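Galectin (Xenopus laevis, PDB 3WUC) binds lactose-type beta-galactosides as a skin proto-type galectin, and may also recognise laminin. Local coordinates at residues Ser67-Asp71 and Val72-Glu76. Residues are numbered along the deposited sequence; the frame is centred on the assembly and turned at random.
Sequences SKQND and VWDIE. With GAL (beta-D-galactopyranose), chain D; GLC (alpha-D-glucopyranose), chain C.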
ATOM      1  N   SER B  67     -11.818  -6.210  26.325  1.00 12.45           N
ATOM      2  CA  SER B  67     -10.961  -7.383  26.266  1.00 14.45           C
ATOM      3  C   SER B  67     -11.789  -8.607  26.613  1.00 15.38           C
ATOM      4  O   SER B  67     -12.859  -8.529  27.155  1.00 16.20           O
ATOM      5  CB  SER B  67      -9.848  -7.204  27.264  1.00 15.85           C
ATOM      6  OG  SER B  67     -10.321  -6.881  28.577  1.00 16.45           O
ATOM      7  N   LYS B  68     -11.245  -9.779  26.285  1.00 13.42           N
ATOM      8  CA  LYS B  68     -12.017 -11.020  26.583  1.00 14.78           C
ATOM      9  C   LYS B  68     -10.948 -12.013  27.085  1.00 14.24           C
ATOM     10  O   LYS B  68      -9.804 -12.111  26.559  1.00 14.18           O
ATOM     11  CB  LYS B  68     -12.610 -11.577  25.310  1.00 15.64           C
ATOM     12  CG  LYS B  68     -13.767 -12.499  25.571  1.00 17.30           C
ATOM     13  CD  LYS B  68     -14.437 -12.975  24.294  1.00 19.82           C
ATOM     14  CE  LYS B  68     -15.849 -13.521  24.539  1.00 23.32           C
ATOM     15  NZ  LYS B  68     -16.459 -14.178  23.380  1.00 24.33           N
ATOM     16  N   GLN B  69     -11.218 -12.677  28.244  1.00 15.84           N
ATOM     17  CA  GLN B  69     -10.311 -13.702  28.759  1.00 17.53           C
ATOM     18  C   GLN B  69     -11.045 -14.954  29.076  1.00 18.05           C
ATOM     19  O   GLN B  69     -12.119 -14.920  29.679  1.00 18.91           O
ATOM     20  CB  GLN B  69      -9.579 -13.271  29.972  1.00 17.09           C
ATOM     21  CG  GLN B  69      -8.772 -11.966  29.811  1.00 18.24           C
ATOM     22  CD  GLN B  69      -8.233 -11.409  31.196  1.00 19.56           C
ATOM     23  OE1 GLN B  69      -7.351 -11.989  31.812  1.00 21.19           O
ATOM     24  NE2 GLN B  69      -8.644 -10.210  31.563  1.00 22.83           N
ATOM     25  N   ASN B  70     -10.544 -16.056  28.549  1.00 19.93           N
ATOM     26  CA  ASN B  70     -11.226 -17.352  28.744  1.00 20.58           C
ATOM     27  C   ASN B  70     -12.697 -17.258  28.329  1.00 18.73           C
ATOM     28  O   ASN B  70     -13.600 -17.829  28.973  1.00 19.65           O
ATOM     29  CB  ASN B  70     -11.063 -17.818  30.216  1.00 23.73           C
ATOM     30  CG  ASN B  70      -9.618 -17.738  30.687  1.00 21.02           C
ATOM     31  OD1 ASN B  70      -8.774 -18.472  30.158  1.00 27.85           O
ATOM     32  ND2 ASN B  70      -9.323 -16.887  31.612  1.00 24.26           N
ATOM     33  N   ASP B  71     -12.982 -16.572  27.210  1.00 17.11           N
ATOM     34  CA  ASP B  71     -14.265 -16.335  26.681  1.00 15.22           C
ATOM     35  C   ASP B  71     -15.280 -15.546  27.554  1.00 14.14           C
ATOM     36  O   ASP B  71     -16.501 -15.578  27.298  1.00 17.48           O
ATOM     37  CB  ASP B  71     -14.944 -17.651  26.219  1.00 18.96           C
ATOM     38  CG  ASP B  71     -15.723 -17.514  24.920  1.00 24.21           C
ATOM     39  OD1 ASP B  71     -15.252 -16.757  23.996  1.00 27.72           O
ATOM     40  OD2 ASP B  71     -16.699 -18.281  24.695  1.00 26.88           O
ATOM     41  N   VAL B  72     -14.725 -14.745  28.440  1.00 16.25           N
ATOM     42  CA  VAL B  72     -15.532 -13.863  29.233  1.00 15.02           C
ATOM     43  C   VAL B  72     -15.098 -12.389  29.010  1.00 12.90           C
ATOM     44  O   VAL B  72     -13.919 -12.074  29.148  1.00 14.92           O
ATOM     45  CB  VAL B  72     -15.355 -14.158  30.673  1.00 16.51           C
ATOM     46  CG1 VAL B  72     -16.230 -13.313  31.529  1.00 15.45           C
ATOM     47  CG2 VAL B  72     -15.783 -15.591  30.887  1.00 17.37           C
ATOM     48  N   TRP B  73     -16.070 -11.600  28.695  1.00 14.00           N
ATOM     49  CA  TRP B  73     -15.799 -10.149  28.452  1.00 13.60           C
ATOM     50  C   TRP B  73     -15.500  -9.414  29.757  1.00 18.01           C
ATOM     51  O   TRP B  73     -16.036  -9.761  30.808  1.00 16.64           O
ATOM     52  CB  TRP B  73     -16.989  -9.517  27.822  1.00 13.05           C
ATOM     53  CG  TRP B  73     -17.332  -9.948  26.436  1.00 15.58           C
ATOM     54  CD1 TRP B  73     -18.394 -10.683  26.045  1.00 15.94           C
ATOM     55  CD2 TRP B  73     -16.576  -9.685  25.240  1.00 14.96           C
ATOM     56  NE1 TRP B  73     -18.394 -10.907  24.712  1.00 16.85           N
ATOM     57  CE2 TRP B  73     -17.260 -10.296  24.181  1.00 15.27           C
ATOM     58  CE3 TRP B  73     -15.374  -8.995  24.980  1.00 15.77           C
ATOM     59  CZ2 TRP B  73     -16.825 -10.200  22.815  1.00 17.28           C
ATOM     60  CZ3 TRP B  73     -14.915  -8.959  23.628  1.00 14.88           C
ATOM     61  CH2 TRP B  73     -15.621  -9.585  22.605  1.00 17.15           C
ATOM     62  N   ASP B  74     -14.615  -8.428  29.673  1.00 15.33           N
ATOM     63  CA  ASP B  74     -14.185  -7.594  30.821  1.00 16.55           C
ATOM     64  C   ASP B  74     -15.093  -6.327  30.739  1.00 13.76           C
ATOM     65  O   ASP B  74     -16.190  -6.411  30.251  1.00 15.90           O
ATOM     66  CB  ASP B  74     -12.697  -7.310  30.789  1.00 19.09           C
ATOM     67  CG  ASP B  74     -11.807  -8.596  30.944  1.00 20.27           C
ATOM     68  OD1 ASP B  74     -12.103  -9.352  31.905  1.00 23.08           O
ATOM     69  OD2 ASP B  74     -10.818  -8.882  30.153  1.00 20.38           O
ATOM     70  N   ILE B  75     -14.575  -5.186  31.265  1.00 15.86           N
ATOM     71  CA  ILE B  75     -15.416  -3.953  31.310  1.00 14.81           C
ATOM     72  C   ILE B  75     -15.249  -3.126  30.009  1.00 13.77           C
ATOM     73  O   ILE B  75     -14.128  -2.887  29.626  1.00 16.86           O
ATOM     74  CB  ILE B  75     -14.974  -3.115  32.552  1.00 16.22           C
ATOM     75  CG1 ILE B  75     -15.194  -3.900  33.830  1.00 17.83           C
ATOM     76  CG2 ILE B  75     -15.705  -1.825  32.568  1.00 16.39           C
ATOM     77  CD1 ILE B  75     -14.665  -3.234  35.048  1.00 19.48           C
ATOM     78  N   GLU B  76     -16.358  -2.721  29.450  1.00 12.39           N
ATOM     79  CA  GLU B  76     -16.359  -1.943  28.205  1.00 14.38           C
ATOM     80  C   GLU B  76     -15.784  -0.556  28.466  1.00 17.78           C
ATOM     81  O   GLU B  76     -16.063   0.110  29.474  1.00 17.67           O
ATOM     82  CB  GLU B  76     -17.726  -1.818  27.662  1.00 14.46           C
ATOM     83  CG  GLU B  76     -18.280  -3.076  27.031  1.00 17.54           C
ATOM     84  CD  GLU B  76     -19.718  -3.052  26.621  1.00 21.61           C
ATOM     85  OE1 GLU B  76     -20.472  -2.028  26.776  1.00 20.80           O
ATOM     86  OE2 GLU B  76     -20.101  -4.064  26.035  1.00 23.16           O
TER
HETATM   87  C1  GAL D   2     -21.564  -7.605  23.888  1.00 19.27           C
HETATM   88  C2  GAL D   2     -21.662  -8.041  22.450  1.00 20.31           C
HETATM   89  C3  GAL D   2     -20.357  -8.645  21.986  1.00 17.04           C
HETATM   90  C4  GAL D   2     -19.218  -7.682  22.300  1.00 15.41           C
HETATM   91  C5  GAL D   2     -19.284  -7.309  23.799  1.00 16.25           C
HETATM   92  C6  GAL D   2     -18.185  -6.322  24.134  1.00 16.12           C
HETATM   93  O2  GAL D   2     -22.672  -9.081  22.408  1.00 25.68           O
HETATM   94  O3  GAL D   2     -20.434  -9.070  20.653  1.00 19.01           O
HETATM   95  O4  GAL D   2     -19.275  -6.532  21.418  1.00 16.03           O
HETATM   96  O5  GAL D   2     -20.530  -6.678  24.046  1.00 17.42           O
HETATM   97  O6  GAL D   2     -18.247  -5.878  25.480  1.00 17.86           O
HETATM   98  C1  GLC C   1     -24.775  -5.381  27.502  1.00 30.61           C
HETATM   99  C2  GLC C   1     -23.842  -4.400  26.776  1.00 24.88           C
HETATM  100  C3  GLC C   1     -23.497  -5.030  25.420  1.00 21.75           C
HETATM  101  C4  GLC C   1     -22.953  -6.462  25.480  1.00 22.97           C
HETATM  102  C5  GLC C   1     -23.903  -7.337  26.313  1.00 27.99           C
HETATM  103  C6  GLC C   1     -23.269  -8.707  26.583  1.00 28.64           C
HETATM  104  O1  GLC C   1     -25.941  -5.392  26.718  1.00 36.36           O
HETATM  105  O2  GLC C   1     -24.506  -3.172  26.567  1.00 26.69           O
HETATM  106  O3  GLC C   1     -22.456  -4.192  24.867  1.00 20.15           O
HETATM  107  O4  GLC C   1     -22.816  -6.974  24.133  1.00 21.17           O
HETATM  108  O5  GLC C   1     -24.209  -6.680  27.570  1.00 29.82           O
HETATM  109  O6  GLC C   1     -21.949  -8.833  27.198  1.00 32.73           O
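Ser67 starts the hairpin contact with two bonds to Asp74: its carbonyl O accepts Asp74 N at 3.1 Å, and its OG donates to Asp74 OD2 at 2.6 Å through that oxygen's anti lone pair. The same carbonyl O lies at the edge of the Trp73 ring, near its plane. Lys68, paired with Trp73 in a non-hydrogen-bonded position, has CG turned away from the backbone N (chi1 -160°), which lays its extended chain across one face of the indole; CE, offset toward the rim, is 3.7 Å from the centroid of the five-membered ring in a CH-pi contact. Its NZ then reaches Asp71 OD1 at 2.9 Å, a salt bridge in which NZ comes from above the carboxylate plane. On the face carrying the Gln69 and Val72 side chains, Gln69 NE2 gives Asp74 OD2 an almost straight bond of 2.9 Å (176°), on the syn side but tilted out of the carboxylate plane. Backbone bonds between Gln69 and Val72 close a type I' turn over Asn70 and Asp71. Galactose packs on the opposite indole face with C5 over its centre, the tryptophan-galactose stacking of galectins, while Glu76 OE2 accepts from galactose O6 and glucose O3. The salt-bridged lysine thus backs the tryptophan, and two donors sharing one oxygen probably stabilise the negative charge of Asp74.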